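Local coordinates for protein geranylgeranyl pyrophosphate synthase (Corynebacterium glutamicum, PDB 3LK5) that probably catalyses a magnesium-dependent prenyl transfer that joins isoprenoid diphosphates head to tail, as other members of the FPP/GGPP synthase family do, at residues M183-D194 with S210-Y219; E198-D209 with G280-Q291. All coordinates share one frame; numbering follows the deposited sequence.

Interaction 1. Residues M183-D194 with S210-Y219; sequences MRTEVIGGQLLD and SVNRFKTAAY
Helix segment 183-194 packs against segment 210-219 at an axis separation of 7.1 Å and an angle of 143°, and the two backbones come nearest where Gly190 CA lies 4.1 Å from Lys215 CA. Gly190 has no side chain, and Lys215 CB rests on its main chain. From that point the lysine runs across Gln191 at roughly a right angle. With CG anti to the backbone N and a bend at chi3, the chain brings NZ of Lys215 to 3.1 Å from Asp194 OD2. NZ comes to OD2 from above the carboxylate plane, 40° out of it, in a salt bridge that is also a hydrogen bond. Asp194 is a magnesium ligand, and Gln191 makes a weak hydrogen bond to Asp108, another of them; the contact therefore forms part of the wall of the metal site in this all-helical prenyl synthase fold. With no metal bound in this chain, the lysine probably offsets some of the negative charge gathered there.

Toward the other end, Val187 lays CG2 over one face of the Tyr219 ring, 3.5 Å from the centroid and 17° off the normal, while Met183 CG approaches the ring edge near its plane. Tyr219 OH is held by Gln101. Glu186 brings its CG to the edge of the Phe214 ring, 3.6 Å from CD1, and its OE1 passes 3.3 Å from Ala218 CB; the carboxylate itself finds Arg223 through a salt bridge. Around Phe214 the second helix widens into a pi-type turn spanning 212-219. Near Asp194, Leu193 packs CG on Val211 CG2 at 3.7 Å, with its CD2 branch reaching Ser210 CB.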
loop_
_atom_site.group_PDB
_atom_site.type_symbol
_atom_site.label_atom_id
_atom_site.label_comp_id
_atom_site.label_asym_id
_atom_site.label_seq_id
_atom_site.Cartn_x
_atom_site.Cartn_y
_atom_site.Cartn_z
HETATM N N MSE A 183 2.046 8.132 -11.345
HETATM C CA MSE A 183 3.067 8.236 -10.339
HETATM C C MSE A 183 3.232 6.965 -9.517
HETATM O O MSE A 183 4.355 6.518 -9.278
HETATM C CB MSE A 183 2.719 9.369 -9.360
HETATM C CG MSE A 183 3.732 9.497 -8.271
HETATM SE SE MSE A 183 3.157 11.010 -7.115
HETATM C CE MSE A 183 1.517 10.209 -6.430
ATOM N N ARG A 184 2.126 6.389 -9.053
ATOM C CA ARG A 184 2.209 5.249 -8.105
ATOM C C ARG A 184 2.638 3.975 -8.829
ATOM O O ARG A 184 3.416 3.188 -8.297
ATOM C CB ARG A 184 0.866 5.074 -7.327
ATOM C CG ARG A 184 0.778 6.187 -6.242
ATOM C CD ARG A 184 -0.649 6.785 -6.117
ATOM N NE ARG A 184 -1.672 5.761 -5.807
ATOM C CZ ARG A 184 -2.512 5.208 -6.689
ATOM N NH1 ARG A 184 -2.461 5.502 -8.000
ATOM N NH2 ARG A 184 -3.453 4.355 -6.235
ATOM N N THR A 185 2.178 3.775 -10.052
ATOM C CA THR A 185 2.644 2.589 -10.792
ATOM C C THR A 185 4.134 2.767 -11.142
ATOM O O THR A 185 4.929 1.815 -11.061
ATOM C CB THR A 185 1.770 2.337 -12.013
ATOM O OG1 THR A 185 0.498 1.850 -11.536
ATOM C CG2 THR A 185 2.405 1.244 -12.937
ATOM N N GLU A 186 4.496 3.989 -11.551
ATOM C CA GLU A 186 5.888 4.264 -11.974
ATOM C C GLU A 186 6.895 4.086 -10.844
ATOM O O GLU A 186 7.953 3.464 -11.037
ATOM C CB GLU A 186 5.971 5.664 -12.623
ATOM C CG GLU A 186 5.369 5.675 -14.036
ATOM C CD GLU A 186 4.902 7.055 -14.545
ATOM O OE1 GLU A 186 5.012 8.094 -13.850
ATOM O OE2 GLU A 186 4.312 7.091 -15.643
ATOM N N VAL A 187 6.594 4.601 -9.647
ATOM C CA VAL A 187 7.570 4.486 -8.557
ATOM C C VAL A 187 7.755 3.022 -8.095
ATOM O O VAL A 187 8.885 2.558 -7.870
ATOM C CB VAL A 187 7.274 5.415 -7.345
ATOM C CG1 VAL A 187 5.975 4.995 -6.564
ATOM C CG2 VAL A 187 8.502 5.432 -6.363
ATOM N N ILE A 188 6.657 2.286 -7.944
ATOM C CA ILE A 188 6.772 0.878 -7.570
ATOM C C ILE A 188 7.449 0.086 -8.711
ATOM O O ILE A 188 8.323 -0.786 -8.452
ATOM C CB ILE A 188 5.394 0.279 -7.141
ATOM C CG1 ILE A 188 4.750 1.134 -6.036
ATOM C CG2 ILE A 188 5.554 -1.268 -6.718
ATOM C CD1 ILE A 188 3.345 0.727 -5.648
ATOM N N GLY A 189 7.055 0.350 -9.960
ATOM C CA GLY A 189 7.707 -0.310 -11.123
ATOM C C GLY A 189 9.220 0.007 -11.159
ATOM O O GLY A 189 10.061 -0.908 -11.337
ATOM N N GLY A 190 9.570 1.289 -11.018
ATOM C CA GLY A 190 11.004 1.695 -10.814
ATOM C C GLY A 190 11.747 0.959 -9.700
ATOM O O GLY A 190 12.874 0.483 -9.896
ATOM N N GLN A 191 11.133 0.835 -8.528
ATOM C CA GLN A 191 11.728 0.041 -7.445
ATOM C C GLN A 191 11.900 -1.444 -7.744
ATOM O O GLN A 191 12.919 -2.069 -7.348
ATOM C CB GLN A 191 10.947 0.223 -6.170
ATOM C CG GLN A 191 10.857 1.667 -5.831
ATOM C CD GLN A 191 10.954 1.940 -4.369
ATOM O OE1 GLN A 191 11.342 3.059 -3.967
ATOM N NE2 GLN A 191 10.569 0.964 -3.538
ATOM N N LEU A 192 10.918 -2.010 -8.438
ATOM C CA LEU A 192 11.033 -3.405 -8.852
ATOM C C LEU A 192 12.238 -3.590 -9.780
ATOM O O LEU A 192 12.978 -4.573 -9.656
ATOM C CB LEU A 192 9.751 -3.908 -9.544
ATOM C CG LEU A 192 8.633 -4.254 -8.557
ATOM C CD1 LEU A 192 7.255 -4.327 -9.267
ATOM C CD2 LEU A 192 8.983 -5.560 -7.838
ATOM N N LEU A 193 12.399 -2.686 -10.745
ATOM C CA LEU A 193 13.540 -2.772 -11.666
ATOM C C LEU A 193 14.880 -2.641 -10.927
ATOM O O LEU A 193 15.851 -3.335 -11.266
ATOM C CB LEU A 193 13.430 -1.720 -12.775
ATOM C CG LEU A 193 14.537 -1.692 -13.833
ATOM C CD1 LEU A 193 14.706 -3.086 -14.499
ATOM C CD2 LEU A 193 14.173 -0.671 -14.867
ATOM N N ASP A 194 14.914 -1.767 -9.923
ATOM C CA ASP A 194 16.109 -1.501 -9.092
ATOM C C ASP A 194 16.527 -2.711 -8.237
ATOM O O ASP A 194 17.728 -3.050 -8.141
ATOM C CB ASP A 194 15.837 -0.301 -8.191
ATOM C CG ASP A 194 17.096 0.338 -7.665
ATOM O OD1 ASP A 194 18.103 0.429 -8.398
ATOM O OD2 ASP A 194 17.075 0.783 -6.508
ATOM N N SER A 210 16.664 3.641 -16.725
ATOM C CA SER A 210 15.239 3.377 -16.547
ATOM C C SER A 210 14.816 3.536 -15.111
ATOM O O SER A 210 13.759 4.132 -14.833
ATOM C CB SER A 210 14.841 1.990 -17.068
ATOM O OG SER A 210 15.059 1.929 -18.475
ATOM N N VAL A 211 15.618 3.005 -14.197
ATOM C CA VAL A 211 15.331 3.168 -12.789
ATOM C C VAL A 211 15.251 4.675 -12.448
ATOM O O VAL A 211 14.312 5.133 -11.777
ATOM C CB VAL A 211 16.383 2.495 -11.919
ATOM C CG1 VAL A 211 16.160 2.861 -10.463
ATOM C CG2 VAL A 211 16.369 0.959 -12.112
ATOM N N ASN A 212 16.241 5.446 -12.914
ATOM C CA ASN A 212 16.230 6.887 -12.629
ATOM C C ASN A 212 14.969 7.602 -13.184
ATOM O O ASN A 212 14.393 8.453 -12.493
ATOM C CB ASN A 212 17.503 7.568 -13.165
ATOM C CG ASN A 212 18.763 7.162 -12.418
ATOM O OD1 ASN A 212 19.919 7.403 -12.901
ATOM N ND2 ASN A 212 18.593 6.580 -11.248
ATOM N N ARG A 213 14.555 7.245 -14.399
ATOM C CA ARG A 213 13.396 7.848 -15.073
ATOM C C ARG A 213 12.092 7.649 -14.264
ATOM O O ARG A 213 11.257 8.579 -14.171
ATOM C CB ARG A 213 13.236 7.196 -16.439
ATOM C CG ARG A 213 12.052 7.634 -17.233
ATOM C CD ARG A 213 12.032 6.933 -18.606
ATOM N NE ARG A 213 10.729 7.176 -19.235
ATOM C CZ ARG A 213 10.193 6.463 -20.229
ATOM N NH1 ARG A 213 10.822 5.407 -20.750
ATOM N NH2 ARG A 213 8.991 6.803 -20.684
ATOM N N PHE A 214 11.951 6.435 -13.703
ATOM C CA PHE A 214 10.668 5.995 -13.088
ATOM C C PHE A 214 10.694 6.075 -11.573
ATOM O O PHE A 214 9.801 6.680 -10.985
ATOM C CB PHE A 214 10.291 4.577 -13.576
ATOM C CG PHE A 214 9.896 4.544 -15.020
ATOM C CD1 PHE A 214 8.697 5.154 -15.438
ATOM C CD2 PHE A 214 10.742 3.981 -15.980
ATOM C CE1 PHE A 214 8.317 5.149 -16.811
ATOM C CE2 PHE A 214 10.386 3.951 -17.313
ATOM C CZ PHE A 214 9.186 4.549 -17.745
ATOM N N LYS A 215 11.738 5.520 -10.936
ATOM C CA LYS A 215 11.806 5.543 -9.488
ATOM C C LYS A 215 12.081 6.955 -8.946
ATOM O O LYS A 215 11.601 7.308 -7.879
ATOM C CB LYS A 215 12.864 4.558 -8.978
ATOM C CG LYS A 215 13.010 4.503 -7.455
ATOM C CD LYS A 215 14.126 3.533 -7.005
ATOM C CE LYS A 215 14.813 4.101 -5.764
ATOM N NZ LYS A 215 15.640 3.105 -5.021
ATOM N N THR A 216 12.798 7.771 -9.704
ATOM C CA THR A 216 13.107 9.120 -9.214
ATOM C C THR A 216 12.447 10.212 -9.997
ATOM O O THR A 216 11.753 11.020 -9.401
ATOM C CB THR A 216 14.627 9.397 -9.156
ATOM O OG1 THR A 216 15.222 8.416 -8.296
ATOM C CG2 THR A 216 14.891 10.815 -8.549
ATOM N N ALA A 217 12.654 10.296 -11.318
ATOM C CA ALA A 217 12.234 11.523 -11.985
ATOM C C ALA A 217 10.681 11.636 -12.026
ATOM O O ALA A 217 10.121 12.693 -11.737
ATOM C CB ALA A 217 12.789 11.615 -13.392
ATOM N N ALA A 218 10.021 10.564 -12.444
ATOM C CA ALA A 218 8.549 10.531 -12.510
ATOM C C ALA A 218 7.985 10.766 -11.119
ATOM O O ALA A 218 7.133 11.614 -10.897
ATOM C CB ALA A 218 8.058 9.138 -13.030
ATOM N N TYR A 219 8.554 10.061 -10.162
ATOM C CA TYR A 219 8.020 10.031 -8.819
ATOM C C TYR A 219 8.221 11.350 -8.062
ATOM O O TYR A 219 7.343 11.814 -7.338
ATOM C CB TYR A 219 8.725 8.888 -8.076
ATOM C CG TYR A 219 8.432 8.856 -6.607
ATOM C CD1 TYR A 219 7.095 8.876 -6.148
ATOM C CD2 TYR A 219 9.464 8.754 -5.675
ATOM C CE1 TYR A 219 6.816 8.835 -4.798
ATOM C CE2 TYR A 219 9.212 8.679 -4.321
ATOM C CZ TYR A 219 7.878 8.718 -3.893
ATOM O OH TYR A 219 7.594 8.691 -2.565
#

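Interaction 2. Residues E198-D209 with G280-Q291; sequences ESHANESVELAD and GKRTVLLALALQ
The connection between helix 170-199 and helix 205-231 packs here against the turn 280-283 and the first turns of helix 284-296, and Arg282 runs its side chain along 201-202. The chain is bent at chi2 (-78°): CD lies 3.2 Å from Asn202 O, and one face of the guanidinium is covered by Ala201, whose CB is 3.4 Å from NH2. The buried NE has no polar partner in the model. Glu203 holds its carboxylate almost parallel to the guanidinium plane, yet OE2 stays 4.8 Å from NH1 and forms its salt bridge with Arg305 instead. Water 1 links Glu198 OE2 to the backbone N of Arg282.

Both helices start with a capped end in this all-helical fold. Ser204 and Thr283 are the N-cap residues, their OG and OG1 accepting from Leu207 N and Leu286 N, and an Asx turn places Asn202 OD1 on Ser204 N at 2.8 Å. Segments 205-209 and 284-291 then run antiparallel, 173° apart with axes 9.0 Å from each other. Ala287 CB lies 3.4 Å from Glu203 O and 3.6 Å from Val205 CG2. Further along helix 205-231, Ala208 CB meets Val284 CG2 at 3.8 Å; the same valine methyl touches Asp209 OD1, which is salt-bridged to Arg336. Leu290 crosses Glu203 at about a right angle, its CD1 touching the carboxylate carbon.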
loop_
_atom_site.group_PDB
_atom_site.type_symbol
_atom_site.label_atom_id
_atom_site.label_comp_id
_atom_site.label_asym_id
_atom_site.label_seq_id
_atom_site.Cartn_x
_atom_site.Cartn_y
_atom_site.Cartn_z
ATOM N N GLU A 198 20.064 -4.930 -8.389
ATOM C CA GLU A 198 20.868 -5.222 -7.208
ATOM C C GLU A 198 21.020 -6.705 -6.958
ATOM O O GLU A 198 22.089 -7.161 -6.554
ATOM C CB GLU A 198 20.289 -4.580 -5.954
ATOM C CG GLU A 198 20.556 -3.110 -5.821
ATOM C CD GLU A 198 19.774 -2.497 -4.674
ATOM O OE1 GLU A 198 18.823 -3.159 -4.181
ATOM O OE2 GLU A 198 20.106 -1.370 -4.251
ATOM N N SER A 199 19.944 -7.457 -7.197
ATOM C CA SER A 199 19.939 -8.874 -6.925
ATOM C C SER A 199 20.732 -9.644 -7.989
ATOM O O SER A 199 21.353 -10.663 -7.681
ATOM C CB SER A 199 18.489 -9.386 -6.810
ATOM O OG SER A 199 17.852 -9.367 -8.079
ATOM N N HIS A 200 20.713 -9.152 -9.227
ATOM C CA HIS A 200 21.415 -9.773 -10.345
ATOM C C HIS A 200 22.811 -9.145 -10.582
ATOM O O HIS A 200 23.464 -9.426 -11.596
ATOM C CB HIS A 200 20.560 -9.678 -11.601
ATOM C CG HIS A 200 19.368 -10.591 -11.581
ATOM N ND1 HIS A 200 18.354 -10.475 -10.653
ATOM C CD2 HIS A 200 19.051 -11.663 -12.350
ATOM C CE1 HIS A 200 17.456 -11.426 -10.861
ATOM N NE2 HIS A 200 17.853 -12.156 -11.887
ATOM N N ALA A 201 23.242 -8.300 -9.636
ATOM C CA ALA A 201 24.465 -7.503 -9.769
ATOM C C ALA A 201 24.624 -7.105 -11.237
ATOM O O ALA A 201 25.648 -7.343 -11.848
ATOM C CB ALA A 201 25.684 -8.314 -9.290
ATOM N N ASN A 202 23.568 -6.524 -11.797
ATOM C CA ASN A 202 23.497 -6.163 -13.213
ATOM C C ASN A 202 24.195 -4.812 -13.496
ATOM O O ASN A 202 24.068 -3.867 -12.699
ATOM C CB ASN A 202 22.015 -6.142 -13.613
ATOM C CG ASN A 202 21.790 -5.809 -15.064
ATOM O OD1 ASN A 202 22.112 -4.702 -15.527
ATOM N ND2 ASN A 202 21.149 -6.732 -15.785
ATOM N N GLU A 203 24.922 -4.720 -14.616
ATOM C CA GLU A 203 25.777 -3.555 -14.867
ATOM C C GLU A 203 25.316 -2.699 -16.058
ATOM O O GLU A 203 26.095 -1.883 -16.574
ATOM C CB GLU A 203 27.251 -3.995 -15.085
ATOM C CG GLU A 203 27.832 -4.883 -13.979
ATOM C CD GLU A 203 29.229 -5.414 -14.313
ATOM O OE1 GLU A 203 29.779 -5.043 -15.375
ATOM O OE2 GLU A 203 29.780 -6.183 -13.503
ATOM N N SER A 204 24.064 -2.870 -16.498
ATOM C CA SER A 204 23.560 -2.092 -17.638
ATOM C C SER A 204 23.370 -0.618 -17.262
ATOM O O SER A 204 22.667 -0.322 -16.271
ATOM C CB SER A 204 22.203 -2.629 -18.093
ATOM O OG SER A 204 21.657 -1.798 -19.106
ATOM N N VAL A 205 23.945 0.276 -18.070
ATOM C CA VAL A 205 23.763 1.736 -17.932
ATOM C C VAL A 205 22.307 2.071 -18.267
ATOM O O VAL A 205 21.640 2.850 -17.552
ATOM C CB VAL A 205 24.704 2.521 -18.872
ATOM C CG1 VAL A 205 24.478 4.026 -18.728
ATOM C CG2 VAL A 205 26.171 2.218 -18.550
ATOM N N GLU A 206 21.816 1.432 -19.335
ATOM C CA GLU A 206 20.445 1.596 -19.834
ATOM C C GLU A 206 19.404 1.262 -18.788
ATOM O O GLU A 206 18.371 1.947 -18.665
ATOM C CB GLU A 206 20.203 0.657 -21.005
ATOM C CG GLU A 206 19.714 1.341 -22.251
ATOM C CD GLU A 206 20.810 2.179 -22.882
ATOM O OE1 GLU A 206 21.944 1.661 -23.058
ATOM O OE2 GLU A 206 20.544 3.364 -23.198
ATOM N N LEU A 207 19.647 0.185 -18.048
ATOM C CA LEU A 207 18.667 -0.218 -17.062
ATOM C C LEU A 207 18.699 0.695 -15.851
ATOM O O LEU A 207 17.655 0.998 -15.277
ATOM C CB LEU A 207 18.827 -1.678 -16.678
ATOM C CG LEU A 207 18.364 -2.627 -17.797
ATOM C CD1 LEU A 207 18.810 -4.037 -17.457
ATOM C CD2 LEU A 207 16.840 -2.578 -18.037
ATOM N N ALA A 208 19.895 1.133 -15.460
ATOM C CA ALA A 208 20.029 2.122 -14.387
ATOM C C ALA A 208 19.320 3.419 -14.785
ATOM O O ALA A 208 18.641 4.034 -13.923
ATOM C CB ALA A 208 21.524 2.397 -14.055
ATOM N N ASP A 209 19.449 3.820 -16.059
ATOM C CA ASP A 209 18.707 4.985 -16.623
ATOM C C ASP A 209 17.180 4.839 -16.438
ATOM O O ASP A 209 16.493 5.808 -16.086
ATOM C CB ASP A 209 18.951 5.180 -18.132
ATOM C CG ASP A 209 20.358 5.695 -18.467
ATOM O OD1 ASP A 209 21.046 6.318 -17.615
ATOM O OD2 ASP A 209 20.770 5.478 -19.636
ATOM N N GLY A 280 25.793 -1.400 -2.048
ATOM C CA GLY A 280 25.736 -1.975 -3.404
ATOM C C GLY A 280 24.722 -1.393 -4.381
ATOM O O GLY A 280 24.174 -2.126 -5.219
ATOM N N LYS A 281 24.468 -0.080 -4.306
ATOM C CA LYS A 281 23.517 0.566 -5.248
ATOM C C LYS A 281 23.987 0.411 -6.690
ATOM O O LYS A 281 25.169 0.647 -6.990
ATOM C CB LYS A 281 23.353 2.065 -4.943
ATOM C CG LYS A 281 22.578 2.424 -3.658
ATOM C CD LYS A 281 21.076 2.720 -3.903
ATOM C CE LYS A 281 20.801 4.083 -4.571
ATOM N NZ LYS A 281 20.563 5.218 -3.604
ATOM N N ARG A 282 23.074 0.075 -7.588
ATOM C CA ARG A 282 23.419 -0.060 -9.001
ATOM C C ARG A 282 23.191 1.231 -9.804
ATOM O O ARG A 282 22.221 1.364 -10.563
ATOM C CB ARG A 282 22.692 -1.254 -9.630
ATOM C CG ARG A 282 23.145 -2.559 -9.032
ATOM C CD ARG A 282 24.482 -2.963 -9.615
ATOM N NE ARG A 282 25.167 -3.947 -8.790
ATOM C CZ ARG A 282 26.394 -4.415 -9.038
ATOM N NH1 ARG A 282 27.082 -4.029 -10.120
ATOM N NH2 ARG A 282 26.933 -5.302 -8.208
ATOM N N THR A 283 24.128 2.161 -9.642
ATOM C CA THR A 283 24.000 3.489 -10.197
ATOM C C THR A 283 24.530 3.594 -11.627
ATOM O O THR A 283 25.286 2.712 -12.128
ATOM C CB THR A 283 24.738 4.491 -9.278
ATOM O OG1 THR A 283 26.123 4.109 -9.163
ATOM C CG2 THR A 283 24.126 4.487 -7.870
ATOM N N VAL A 284 24.168 4.684 -12.291
ATOM C CA VAL A 284 24.806 5.039 -13.549
ATOM C C VAL A 284 26.322 5.267 -13.344
ATOM O O VAL A 284 27.122 4.834 -14.184
ATOM C CB VAL A 284 24.155 6.298 -14.171
ATOM C CG1 VAL A 284 25.032 6.886 -15.288
ATOM C CG2 VAL A 284 22.727 5.933 -14.711
ATOM N N LEU A 285 26.692 5.929 -12.244
ATOM C CA LEU A 285 28.117 6.108 -11.873
ATOM C C LEU A 285 28.857 4.750 -11.854
ATOM O O LEU A 285 29.926 4.581 -12.497
ATOM C CB LEU A 285 28.241 6.761 -10.486
ATOM C CG LEU A 285 29.644 6.946 -9.870
ATOM C CD1 LEU A 285 30.521 7.861 -10.727
ATOM C CD2 LEU A 285 29.640 7.401 -8.417
ATOM N N LEU A 286 28.308 3.792 -11.103
ATOM C CA LEU A 286 28.935 2.468 -11.010
ATOM C C LEU A 286 28.996 1.737 -12.352
ATOM O O LEU A 286 30.028 1.130 -12.676
ATOM C CB LEU A 286 28.269 1.599 -9.917
ATOM C CG LEU A 286 28.841 0.184 -9.731
ATOM C CD1 LEU A 286 30.361 0.179 -9.341
ATOM C CD2 LEU A 286 27.981 -0.630 -8.732
ATOM N N ALA A 287 27.927 1.797 -13.144
ATOM C CA ALA A 287 27.921 1.112 -14.437
ATOM C C ALA A 287 28.986 1.679 -15.382
ATOM O O ALA A 287 29.734 0.920 -16.028
ATOM C CB ALA A 287 26.532 1.169 -15.081
ATOM N N LEU A 288 29.054 3.003 -15.457
ATOM C CA LEU A 288 30.066 3.682 -16.237
ATOM C C LEU A 288 31.483 3.431 -15.680
ATOM O O LEU A 288 32.424 3.261 -16.476
ATOM C CB LEU A 288 29.774 5.181 -16.340
ATOM C CG LEU A 288 28.527 5.654 -17.129
ATOM C CD1 LEU A 288 28.276 7.155 -16.854
ATOM C CD2 LEU A 288 28.684 5.403 -18.631
ATOM N N ALA A 289 31.646 3.369 -14.350
ATOM C CA ALA A 289 32.975 3.076 -13.779
ATOM C C ALA A 289 33.477 1.690 -14.200
ATOM O O ALA A 289 34.678 1.516 -14.452
ATOM C CB ALA A 289 32.972 3.202 -12.259
ATOM N N LEU A 290 32.565 0.720 -14.267
ATOM C CA LEU A 290 32.943 -0.648 -14.628
ATOM C C LEU A 290 33.206 -0.750 -16.112
ATOM O O LEU A 290 34.203 -1.343 -16.524
ATOM C CB LEU A 290 31.911 -1.674 -14.161
ATOM C CG LEU A 290 31.859 -1.864 -12.644
ATOM C CD1 LEU A 290 30.570 -2.630 -12.219
ATOM C CD2 LEU A 290 33.123 -2.567 -12.145
ATOM N N GLN A 291 32.349 -0.126 -16.915
ATOM C CA GLN A 291 32.570 -0.017 -18.369
ATOM C C GLN A 291 33.998 0.480 -18.672
ATOM O O GLN A 291 34.749 -0.091 -19.483
ATOM C CB GLN A 291 31.562 0.990 -18.907
ATOM C CG GLN A 291 31.229 0.946 -20.366
ATOM C CD GLN A 291 29.836 1.529 -20.629
ATOM O OE1 GLN A 291 28.816 0.875 -20.362
ATOM N NE2 GLN A 291 29.794 2.747 -21.172
HETATM O O HOH W 1 20.390 0.112 -6.680
HETATM O O HOH W 2 28.547 -1.147 -17.529
#

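In the fold
Helices 170-199 and 205-231 serve both contacts. Interaction 1 joins the later part of the first to the earlier part of the second, whereas interaction 2 takes the short connection between them, with the turns on either side, and sets it against the start of helix 284-296. The centres are about 16 Å apart, and the segments alternate along the chain as 183-194, 198-209, 210-219, 280-291. They touch directly through Asn212 OD1 and Val284 CG2, 3.7 Å apart. Interaction 1 is deeply buried near the centre of the chain; interaction 2 lies farther out and partly exposed. Glu198 comes close to Asp112 and Asp194, so both contacts border the magnesium site.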